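Local coordinates for OmpT protein (Vibrio cholerae serotype O1, PDB 6EHD), which probably forms a diffusion porin, a beta-barrel channel that lets small solutes and ions cross the outer membrane, at residues L21-E25 with S313-I319; H118-K123 with A135-E141; P225-D231 with V254-T260. The protein carries 1 engineered substitution. One frame throughout, in Å; residues are numbered along the deposited sequence. Where two conformers were deposited one is given.

Interaction 1. Residues L21-E25 with S313-I319; sequences LKFLE and SANNFGI
Four backbone hydrogen bonds join Leu21 and Phe23 to Ile319 and Phe317 in antiparallel register. Leu21 N to Ile319 O and Ile319 N to Leu21 O are each 3.0 Å. The shortest of the four, Phe23 N to Phe317 O, measures 2.7 Å. Gly318 CA and Asn316 CA add C-H...O contacts to Leu21 O and Phe23 O. This pairing of strand 9-24 with the C-terminal strand 314-324 is the seam at which the porin barrel wall closes.

Apolar side chains pack on the face carrying Leu21, Phe23, Phe317 and Ile319, consistent with an outer, lipid-facing surface. Ile319 holds CG1 between its backbone N and carbonyl carbon (chi1 57°), which brings Ile319 CG1 within 3.8 Å of Leu21 CB. The Phe23 ring turns an edge to Phe317 O, with Phe23 CD1 3.6 Å away.

Beyond the paired backbone, side-chain polar bonds join Glu25 to Asn315 and Asn316. Glu25, bent at chi2 (69°), places its carboxylate so that Glu25 OE2 accepts Asn315 N at 2.9 Å from above the carboxylate plane, with a weak second bond from Asn315 ND2; Asn315 OD1 is hydrogen-bonded to Tyr287 OH. Asn316 OD1 accepts Glu25 N at 3.3 Å, the donor lying above the amide plane, and also touches Leu24 CD2. The amide suits this buried place because its ND2 can meanwhile donate to Gly288 O.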
loop_
_atom_site.group_PDB
_atom_site.type_symbol
_atom_site.label_atom_id
_atom_site.label_comp_id
_atom_site.label_asym_id
_atom_site.label_seq_id
_atom_site.Cartn_x
_atom_site.Cartn_y
_atom_site.Cartn_z
ATOM N N LEU A 21 -19.104 0.710 -5.441
ATOM C CA LEU A 21 -19.527 1.414 -6.657
ATOM C C LEU A 21 -18.622 2.627 -6.812
ATOM O O LEU A 21 -18.496 3.410 -5.839
ATOM C CB LEU A 21 -20.930 1.890 -6.461
ATOM C CG LEU A 21 -21.951 0.736 -6.304
ATOM C CD1 LEU A 21 -22.127 0.286 -4.860
ATOM C CD2 LEU A 21 -23.339 1.130 -6.857
ATOM N N LYS A 22 -17.993 2.745 -7.988
ATOM C CA LYS A 22 -17.079 3.870 -8.299
ATOM C C LYS A 22 -17.618 4.742 -9.465
ATOM O O LYS A 22 -18.073 4.175 -10.509
ATOM C CB LYS A 22 -15.699 3.365 -8.582
ATOM C CG LYS A 22 -14.998 2.848 -7.318
ATOM C CD LYS A 22 -13.616 2.259 -7.598
ATOM C CE LYS A 22 -12.574 3.313 -7.831
ATOM N NZ LYS A 22 -11.267 2.639 -7.947
ATOM N N PHE A 23 -17.608 6.074 -9.266
ATOM C CA PHE A 23 -18.114 7.039 -10.280
ATOM C C PHE A 23 -16.955 7.954 -10.665
ATOM O O PHE A 23 -16.629 8.891 -9.930
ATOM C CB PHE A 23 -19.262 7.867 -9.739
ATOM C CG PHE A 23 -20.430 7.057 -9.154
ATOM C CD1 PHE A 23 -20.315 6.450 -7.894
ATOM C CD2 PHE A 23 -21.661 6.968 -9.834
ATOM C CE1 PHE A 23 -21.375 5.697 -7.338
ATOM C CE2 PHE A 23 -22.719 6.212 -9.319
ATOM C CZ PHE A 23 -22.596 5.569 -8.061
ATOM N N LEU A 24 -16.268 7.610 -11.731
ATOM C CA LEU A 24 -15.055 8.342 -12.152
ATOM C C LEU A 24 -15.436 9.389 -13.242
ATOM O O LEU A 24 -16.206 9.072 -14.124
ATOM C CB LEU A 24 -13.979 7.410 -12.651
ATOM C CG LEU A 24 -13.437 6.306 -11.720
ATOM C CD1 LEU A 24 -12.317 5.540 -12.414
ATOM C CD2 LEU A 24 -13.019 6.946 -10.391
ATOM N N GLU A 25 -14.952 10.622 -13.124
ATOM C CA GLU A 25 -15.161 11.679 -14.189
ATOM C C GLU A 25 -15.194 11.098 -15.607
ATOM O O GLU A 25 -14.214 10.440 -16.022
ATOM C CB GLU A 25 -14.037 12.729 -14.171
ATOM C CG GLU A 25 -14.363 14.022 -14.939
ATOM C CD GLU A 25 -15.450 14.886 -14.295
ATOM O OE1 GLU A 25 -16.647 14.798 -14.638
ATOM O OE2 GLU A 25 -15.140 15.682 -13.435
ATOM N N SER A 313 -8.863 18.406 -13.799
ATOM C CA SER A 313 -9.963 18.803 -12.896
ATOM C C SER A 313 -11.049 17.729 -12.761
ATOM O O SER A 313 -12.234 18.011 -12.949
ATOM C CB SER A 313 -10.616 20.148 -13.312
ATOM O OG SER A 313 -9.786 21.175 -12.849
ATOM N N ALA A 314 -10.640 16.502 -12.437
ATOM C CA ALA A 314 -11.583 15.342 -12.390
ATOM C C ALA A 314 -12.313 15.231 -11.010
ATOM O O ALA A 314 -11.595 15.234 -9.948
ATOM C CB ALA A 314 -10.840 14.091 -12.706
ATOM N N ASN A 315 -13.661 15.067 -11.028
ATOM C CA ASN A 315 -14.538 14.884 -9.845
ATOM C C ASN A 315 -14.890 13.401 -9.794
ATOM O O ASN A 315 -15.199 12.774 -10.860
ATOM C CB ASN A 315 -15.777 15.725 -9.929
ATOM C CG ASN A 315 -15.477 17.185 -9.891
ATOM O OD1 ASN A 315 -14.950 17.725 -8.913
ATOM N ND2 ASN A 315 -15.821 17.875 -11.003
ATOM N N ASN A 316 -14.670 12.790 -8.624
ATOM C CA ASN A 316 -14.802 11.290 -8.484
ATOM C C ASN A 316 -15.526 10.970 -7.211
ATOM O O ASN A 316 -15.380 11.696 -6.199
ATOM C CB ASN A 316 -13.398 10.604 -8.461
ATOM C CG ASN A 316 -12.521 10.973 -9.660
ATOM O OD1 ASN A 316 -12.681 10.436 -10.756
ATOM N ND2 ASN A 316 -11.602 11.976 -9.456
ATOM N N PHE A 317 -16.340 9.880 -7.198
ATOM C CA PHE A 317 -17.036 9.466 -5.995
ATOM C C PHE A 317 -16.992 7.922 -5.874
ATOM O O PHE A 317 -16.986 7.191 -6.871
ATOM C CB PHE A 317 -18.532 9.865 -5.993
ATOM C CG PHE A 317 -18.755 11.303 -6.247
ATOM C CD1 PHE A 317 -18.711 11.818 -7.576
ATOM C CD2 PHE A 317 -18.983 12.150 -5.190
ATOM C CE1 PHE A 317 -18.871 13.173 -7.817
ATOM C CE2 PHE A 317 -19.197 13.523 -5.442
ATOM C CZ PHE A 317 -19.109 14.007 -6.743
ATOM N N GLY A 318 -16.946 7.469 -4.624
ATOM C CA GLY A 318 -17.041 6.037 -4.275
ATOM C C GLY A 318 -17.901 5.770 -3.110
ATOM O O GLY A 318 -17.961 6.575 -2.187
ATOM N N ILE A 319 -18.693 4.664 -3.121
ATOM C CA ILE A 319 -19.417 4.277 -1.958
ATOM C C ILE A 319 -19.163 2.735 -1.778
ATOM O O ILE A 319 -19.034 1.981 -2.738
ATOM C CB ILE A 319 -20.956 4.552 -2.077
ATOM C CG1 ILE A 319 -21.505 3.838 -3.307
ATOM C CG2 ILE A 319 -21.236 6.078 -2.192
ATOM C CD1 ILE A 319 -23.046 3.932 -3.467
#

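Interaction 2. Residues H118-K123 with A135-E141; sequences HDSQVK and AGYGFPE
His118 lays one face of its imidazole over Gly138, whose CA sits 3.7 Å from the ring centroid and only 16° off the ring normal, a CH-pi contact. Gly138, having no side chain, lets the ring lie directly on its CA. The two segments belong to a beta hairpin of the porin barrel, strands 121-128 and 131-138, at the end away from its turn, where the chain is just entering the first strand. With CG opposite the backbone N (chi1 -167°), the histidine ring is carried toward Gly138. Both its nitrogens are used: His118 ND1 accepts Ser120 N at 3.2 Å, and NE2 bonds Gln146 O.

Ser120 lies at the corner of the chain. Its carbonyl Ser120 O accepts Phe139 N at 3.0 Å in a nearly straight bond and also lies at the edge of the Phe139 ring. The small hydroxyl OG gives a weak bond to Glu141 OE1; that glutamate is poorly ordered, and its other oxygen pairs with Lys145.

Gln121 stands in a non-hydrogen-bonded pair with Gly138, Gln121 CG lying 4.1 Å from Gly138 CA. Its side chain runs out extended, and NE2 gives a weak bond to His118 O, linking the two sides of the corner, and another weak one to Trp88 O.

Val122 follows in a hydrogen-bonded pair with Tyr137: Val122 N to Tyr137 O and Tyr137 N to Val122 O are each 3.0 Å. Its branched side chain suits an extended strand and lies on the same face as Tyr137.

Lys123 sends its long chain away from the hairpin partner to a salt bridge with Asp93. Its backbone stays close to the opposite strand, where Lys123 CA meets Ala135 O at 3.3 Å in a C-H...O contact.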
loop_
_atom_site.group_PDB
_atom_site.type_symbol
_atom_site.label_atom_id
_atom_site.label_comp_id
_atom_site.label_asym_id
_atom_site.label_seq_id
_atom_site.Cartn_x
_atom_site.Cartn_y
_atom_site.Cartn_z
ATOM N N HIS A 118 5.840 -8.970 -3.645
ATOM C CA HIS A 118 6.960 -9.820 -4.166
ATOM C C HIS A 118 6.706 -11.223 -3.671
ATOM O O HIS A 118 6.445 -11.490 -2.449
ATOM C CB HIS A 118 8.328 -9.275 -3.737
ATOM C CG HIS A 118 9.532 -9.873 -4.446
ATOM N ND1 HIS A 118 9.945 -11.187 -4.269
ATOM C CD2 HIS A 118 10.450 -9.298 -5.275
ATOM C CE1 HIS A 118 11.014 -11.405 -5.032
ATOM N NE2 HIS A 118 11.384 -10.263 -5.589
ATOM N N ASP A 119 6.717 -12.151 -4.636
ATOM C CA ASP A 119 6.345 -13.562 -4.393
ATOM C C ASP A 119 7.368 -14.408 -3.628
ATOM O O ASP A 119 7.081 -15.545 -3.193
ATOM C CB ASP A 119 6.093 -14.292 -5.746
ATOM C CG ASP A 119 4.848 -13.798 -6.479
ATOM O OD1 ASP A 119 4.117 -12.932 -5.940
ATOM O OD2 ASP A 119 4.618 -14.252 -7.634
ATOM N N SER A 120 8.577 -13.925 -3.484
ATOM C CA SER A 120 9.542 -14.705 -2.735
ATOM C C SER A 120 10.401 -13.780 -1.869
ATOM O O SER A 120 11.513 -13.425 -2.270
ATOM C CB SER A 120 10.420 -15.564 -3.680
ATOM O OG SER A 120 11.336 -16.261 -2.865
ATOM N N GLN A 121 9.887 -13.417 -0.673
ATOM C CA GLN A 121 10.614 -12.531 0.216
ATOM C C GLN A 121 10.912 -13.195 1.520
ATOM O O GLN A 121 10.168 -14.084 1.946
ATOM C CB GLN A 121 9.744 -11.289 0.590
ATOM C CG GLN A 121 9.483 -10.306 -0.440
ATOM C CD GLN A 121 8.585 -9.129 0.101
ATOM O OE1 GLN A 121 9.070 -8.204 0.753
ATOM N NE2 GLN A 121 7.291 -9.197 -0.210
ATOM N N VAL A 122 11.961 -12.700 2.172
ATOM C CA VAL A 122 12.143 -12.834 3.607
ATOM C C VAL A 122 11.887 -11.467 4.276
ATOM O O VAL A 122 12.537 -10.486 3.894
ATOM C CB VAL A 122 13.580 -13.187 4.033
ATOM C CG1 VAL A 122 13.578 -13.722 5.432
ATOM C CG2 VAL A 122 14.239 -14.101 3.052
ATOM N N LYS A 123 11.035 -11.436 5.316
ATOM C CA LYS A 123 10.700 -10.146 5.994
ATOM C C LYS A 123 11.028 -10.338 7.451
ATOM O O LYS A 123 10.869 -11.460 8.000
ATOM C CB LYS A 123 9.215 -9.751 5.747
ATOM C CG LYS A 123 8.924 -9.260 4.333
ATOM C CD LYS A 123 7.428 -9.001 4.036
ATOM C CE LYS A 123 6.769 -8.004 4.998
ATOM N NZ LYS A 123 5.275 -8.057 4.771
ATOM N N ALA A 135 12.240 -4.890 8.131
ATOM C CA ALA A 135 13.002 -5.009 6.905
ATOM C C ALA A 135 12.605 -6.145 5.989
ATOM O O ALA A 135 11.850 -7.042 6.377
ATOM C CB ALA A 135 14.469 -5.115 7.338
ATOM N N GLY A 136 12.983 -6.056 4.721
ATOM C CA GLY A 136 12.687 -7.118 3.778
ATOM C C GLY A 136 13.674 -7.237 2.619
ATOM O O GLY A 136 14.347 -6.286 2.210
ATOM N N TYR A 137 13.747 -8.454 2.078
ATOM C CA TYR A 137 14.543 -8.732 0.856
ATOM C C TYR A 137 13.802 -9.686 -0.063
ATOM O O TYR A 137 13.314 -10.717 0.363
ATOM C CB TYR A 137 15.924 -9.359 1.320
ATOM C CG TYR A 137 16.814 -9.878 0.184
ATOM C CD1 TYR A 137 17.662 -9.017 -0.539
ATOM C CD2 TYR A 137 16.812 -11.248 -0.163
ATOM C CE1 TYR A 137 18.465 -9.485 -1.605
ATOM C CE2 TYR A 137 17.598 -11.717 -1.232
ATOM C CZ TYR A 137 18.424 -10.858 -1.922
ATOM O OH TYR A 137 19.174 -11.373 -2.944
ATOM N N GLY A 138 13.788 -9.385 -1.346
ATOM C CA GLY A 138 13.158 -10.216 -2.327
ATOM C C GLY A 138 14.284 -10.997 -3.079
ATOM O O GLY A 138 15.253 -10.382 -3.579
ATOM N N PHE A 139 14.086 -12.297 -3.235
ATOM C CA PHE A 139 15.023 -13.146 -4.083
ATOM C C PHE A 139 14.738 -13.010 -5.574
ATOM O O PHE A 139 13.620 -13.372 -6.020
ATOM C CB PHE A 139 14.899 -14.603 -3.662
ATOM C CG PHE A 139 15.392 -14.856 -2.277
ATOM C CD1 PHE A 139 16.735 -15.180 -2.042
ATOM C CD2 PHE A 139 14.536 -14.762 -1.206
ATOM C CE1 PHE A 139 17.182 -15.424 -0.744
ATOM C CE2 PHE A 139 14.970 -14.997 0.070
ATOM C CZ PHE A 139 16.289 -15.323 0.320
ATOM N N PRO A 140 15.686 -12.427 -6.372
ATOM C CA PRO A 140 15.400 -12.352 -7.818
ATOM C C PRO A 140 15.643 -13.797 -8.314
ATOM O O PRO A 140 16.454 -14.520 -7.710
ATOM C CB PRO A 140 16.431 -11.350 -8.356
ATOM C CG PRO A 140 17.558 -11.405 -7.399
ATOM C CD PRO A 140 16.990 -11.808 -6.046
ATOM N N GLU A 141 14.885 -14.307 -9.259
ATOM C CA GLU A 141 15.052 -15.769 -9.448
ATOM C C GLU A 141 15.650 -16.031 -10.781
ATOM O O GLU A 141 14.944 -16.333 -11.745
ATOM C CB GLU A 141 13.801 -16.544 -9.096
ATOM C CG GLU A 141 13.822 -16.810 -7.586
ATOM C CD GLU A 141 12.511 -17.272 -7.040
ATOM O OE1 GLU A 141 12.455 -17.559 -5.828
ATOM O OE2 GLU A 141 11.551 -17.360 -7.827
#

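Interaction 3. Residues P225-D231 with V254-T260; sequences PLVIDED and VMQEANT
Asn259 turns its amide across the end of the strand pair and meets Val227 at about a right angle. CG sits between its own backbone N and carbonyl carbon (chi1 63°), and this points the amide at the partner backbone. Asn259 ND2 donates to Pro225 O at 2.6 Å, with the acceptor in the amide plane, while OD1 takes a weak bond from Val227 N. An asparagine suits the spot because it offers a donor and an acceptor together, continuing the pairing past the last bridge. Leu226 crosses the same residue obliquely, Leu226 CD1 lying 3.8 Å from Asn259 OD1 and touching Thr260 CG2.

Farther along, Ile228 faces the small Ala258, Ile228 CG1 to Ala258 CB 4.1 Å. On that face Glu230 CG and Gln256 CG come to 4.2 Å, and the two residues share a water, which donates to Glu230 OE2 at 2.7 Å and accepts from Gln256 NE2. The carboxylate also pairs with Arg109, and the amide donates to Thr293 O. On the other face Asp231 CB packs 3.6 Å from Met255 CG. Backbone bonds such as Asp229 N to Glu257 O (2.9 Å) hold this register, that of neighbouring antiparallel strands in a porin beta barrel.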
loop_
_atom_site.group_PDB
_atom_site.type_symbol
_atom_site.label_atom_id
_atom_site.label_comp_id
_atom_site.label_asym_id
_atom_site.label_seq_id
_atom_site.Cartn_x
_atom_site.Cartn_y
_atom_site.Cartn_z
ATOM N N PRO A 225 20.431 7.868 -20.564
ATOM C CA PRO A 225 20.691 9.000 -19.662
ATOM C C PRO A 225 19.435 9.471 -18.810
ATOM O O PRO A 225 19.591 10.286 -17.933
ATOM C CB PRO A 225 21.158 10.103 -20.633
ATOM C CG PRO A 225 20.509 9.773 -21.945
ATOM C CD PRO A 225 20.399 8.280 -21.993
ATOM N N LEU A 226 18.239 8.972 -19.089
ATOM C CA LEU A 226 17.019 9.492 -18.458
ATOM C C LEU A 226 17.007 9.116 -16.926
ATOM O O LEU A 226 17.236 7.932 -16.571
ATOM C CB LEU A 226 15.779 8.966 -19.168
ATOM C CG LEU A 226 14.438 9.500 -18.687
ATOM C CD1 LEU A 226 14.243 10.977 -19.008
ATOM C CD2 LEU A 226 13.294 8.648 -19.195
ATOM N N VAL A 227 16.795 10.145 -16.107
ATOM C CA VAL A 227 16.525 10.052 -14.647
ATOM C C VAL A 227 15.292 10.897 -14.363
ATOM O O VAL A 227 15.190 12.023 -14.899
ATOM C CB VAL A 227 17.724 10.613 -13.830
ATOM C CG1 VAL A 227 17.465 10.573 -12.307
ATOM C CG2 VAL A 227 19.022 9.860 -14.179
ATOM N N ILE A 228 14.339 10.388 -13.523
ATOM C CA ILE A 228 13.153 11.201 -13.114
ATOM C C ILE A 228 13.145 11.233 -11.556
ATOM O O ILE A 228 13.262 10.146 -10.964
ATOM C CB ILE A 228 11.825 10.599 -13.662
ATOM C CG1 ILE A 228 11.841 10.640 -15.210
ATOM C CG2 ILE A 228 10.656 11.412 -13.167
ATOM C CD1 ILE A 228 10.745 9.846 -15.868
ATOM N N ASP A 229 13.063 12.424 -10.954
ATOM C CA ASP A 229 12.963 12.614 -9.492
ATOM C C ASP A 229 11.514 12.966 -9.154
ATOM O O ASP A 229 10.878 13.769 -9.903
ATOM C CB ASP A 229 13.883 13.741 -9.000
ATOM C CG ASP A 229 15.390 13.309 -8.953
ATOM O OD1 ASP A 229 15.723 12.111 -9.022
ATOM O OD2 ASP A 229 16.231 14.204 -8.818
ATOM N N GLU A 230 10.999 12.388 -8.054
ATOM C CA GLU A 230 9.677 12.796 -7.526
ATOM C C GLU A 230 9.840 13.339 -6.094
ATOM O O GLU A 230 10.539 12.708 -5.276
ATOM C CB GLU A 230 8.758 11.541 -7.479
ATOM C CG GLU A 230 8.442 10.893 -8.792
ATOM C CD GLU A 230 7.503 9.668 -8.623
ATOM O OE1 GLU A 230 7.797 8.770 -7.830
ATOM O OE2 GLU A 230 6.450 9.620 -9.287
ATOM N N ASP A 231 9.187 14.453 -5.800
ATOM C CA ASP A 231 9.148 15.044 -4.447
ATOM C C ASP A 231 7.645 15.088 -4.049
ATOM O O ASP A 231 6.786 15.734 -4.782
ATOM C CB ASP A 231 9.645 16.527 -4.527
ATOM C CG ASP A 231 11.093 16.691 -5.064
ATOM O OD1 ASP A 231 11.952 15.759 -5.059
ATOM O OD2 ASP A 231 11.399 17.889 -5.324
ATOM N N VAL A 254 2.490 16.160 -5.624
ATOM C CA VAL A 254 3.655 15.465 -6.106
ATOM C C VAL A 254 4.244 16.296 -7.310
ATOM O O VAL A 254 3.458 16.762 -8.182
ATOM C CB VAL A 254 3.385 14.062 -6.593
ATOM C CG1 VAL A 254 4.688 13.388 -7.061
ATOM C CG2 VAL A 254 2.682 13.245 -5.464
ATOM N N MET A 255 5.536 16.582 -7.243
ATOM C CA MET A 255 6.307 17.186 -8.461
ATOM C C MET A 255 7.247 16.172 -9.065
ATOM O O MET A 255 7.923 15.434 -8.349
ATOM C CB MET A 255 6.989 18.504 -8.090
ATOM C CG MET A 255 7.992 18.635 -6.971
ATOM S SD MET A 255 8.172 20.364 -6.218
ATOM C CE MET A 255 7.294 21.480 -7.276
ATOM N N GLN A 256 7.188 16.043 -10.376
ATOM C CA GLN A 256 7.991 15.134 -11.119
ATOM C C GLN A 256 8.914 16.010 -12.047
ATOM O O GLN A 256 8.424 16.882 -12.790
ATOM C CB GLN A 256 7.166 14.195 -11.975
ATOM C CG GLN A 256 6.046 13.410 -11.236
ATOM C CD GLN A 256 4.704 14.111 -11.200
ATOM O OE1 GLN A 256 4.489 15.153 -11.840
ATOM N NE2 GLN A 256 3.726 13.513 -10.422
ATOM N N GLU A 257 10.192 15.717 -11.998
ATOM C CA GLU A 257 11.217 16.463 -12.820
ATOM C C GLU A 257 12.165 15.486 -13.503
ATOM O O GLU A 257 12.790 14.627 -12.824
ATOM C CB GLU A 257 11.975 17.445 -11.946
ATOM C CG GLU A 257 13.153 18.082 -12.664
ATOM C CD GLU A 257 13.819 19.186 -11.869
ATOM O OE1 GLU A 257 15.064 19.160 -11.777
ATOM O OE2 GLU A 257 13.103 20.060 -11.348
ATOM N N ALA A 258 12.267 15.589 -14.846
ATOM C CA ALA A 258 13.174 14.770 -15.650
ATOM C C ALA A 258 14.467 15.563 -15.942
ATOM O O ALA A 258 14.472 16.798 -15.971
ATOM C CB ALA A 258 12.527 14.316 -16.944
ATOM N N ASN A 259 15.564 14.847 -16.106
ATOM C CA ASN A 259 16.856 15.506 -16.387
ATOM C C ASN A 259 16.955 16.103 -17.815
ATOM O O ASN A 259 17.887 16.846 -18.097
ATOM C CB ASN A 259 18.043 14.596 -16.062
ATOM C CG ASN A 259 18.097 13.352 -16.891
ATOM O OD1 ASN A 259 17.170 12.996 -17.603
ATOM N ND2 ASN A 259 19.173 12.593 -16.702
ATOM N N THR A 260 15.993 15.781 -18.674
ATOM C CA THR A 260 15.730 16.527 -19.902
ATOM C C THR A 260 15.199 17.945 -19.658
ATOM O O THR A 260 15.098 18.696 -20.620
ATOM C CB THR A 260 14.693 15.825 -20.819
ATOM O OG1 THR A 260 13.401 15.801 -20.176
ATOM C CG2 THR A 260 15.114 14.409 -21.160
HETATM O O HOH W 1 3.927 10.571 -9.579
#

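How the interactions relate
From the N terminus, the chain runs along strand 9-24 and leaves the 21-25 segment of interaction 1, whose partner arrives only 288 residues later. Within that long excursion interaction 2 opens at 118-123 and closes at 135-141, and interaction 3 follows in series, from 225-231 to 254-260; none of them cross. The two inner contacts each tie neighbouring strands of a hairpin, whereas interaction 1 joins the first part of the barrel wall to the last strand. Interactions 1 and 2 lie on opposite sides of the chain's centre, their own centres 35 Å apart, and interaction 3 is 29 Å and 27 Å from them, centre to centre.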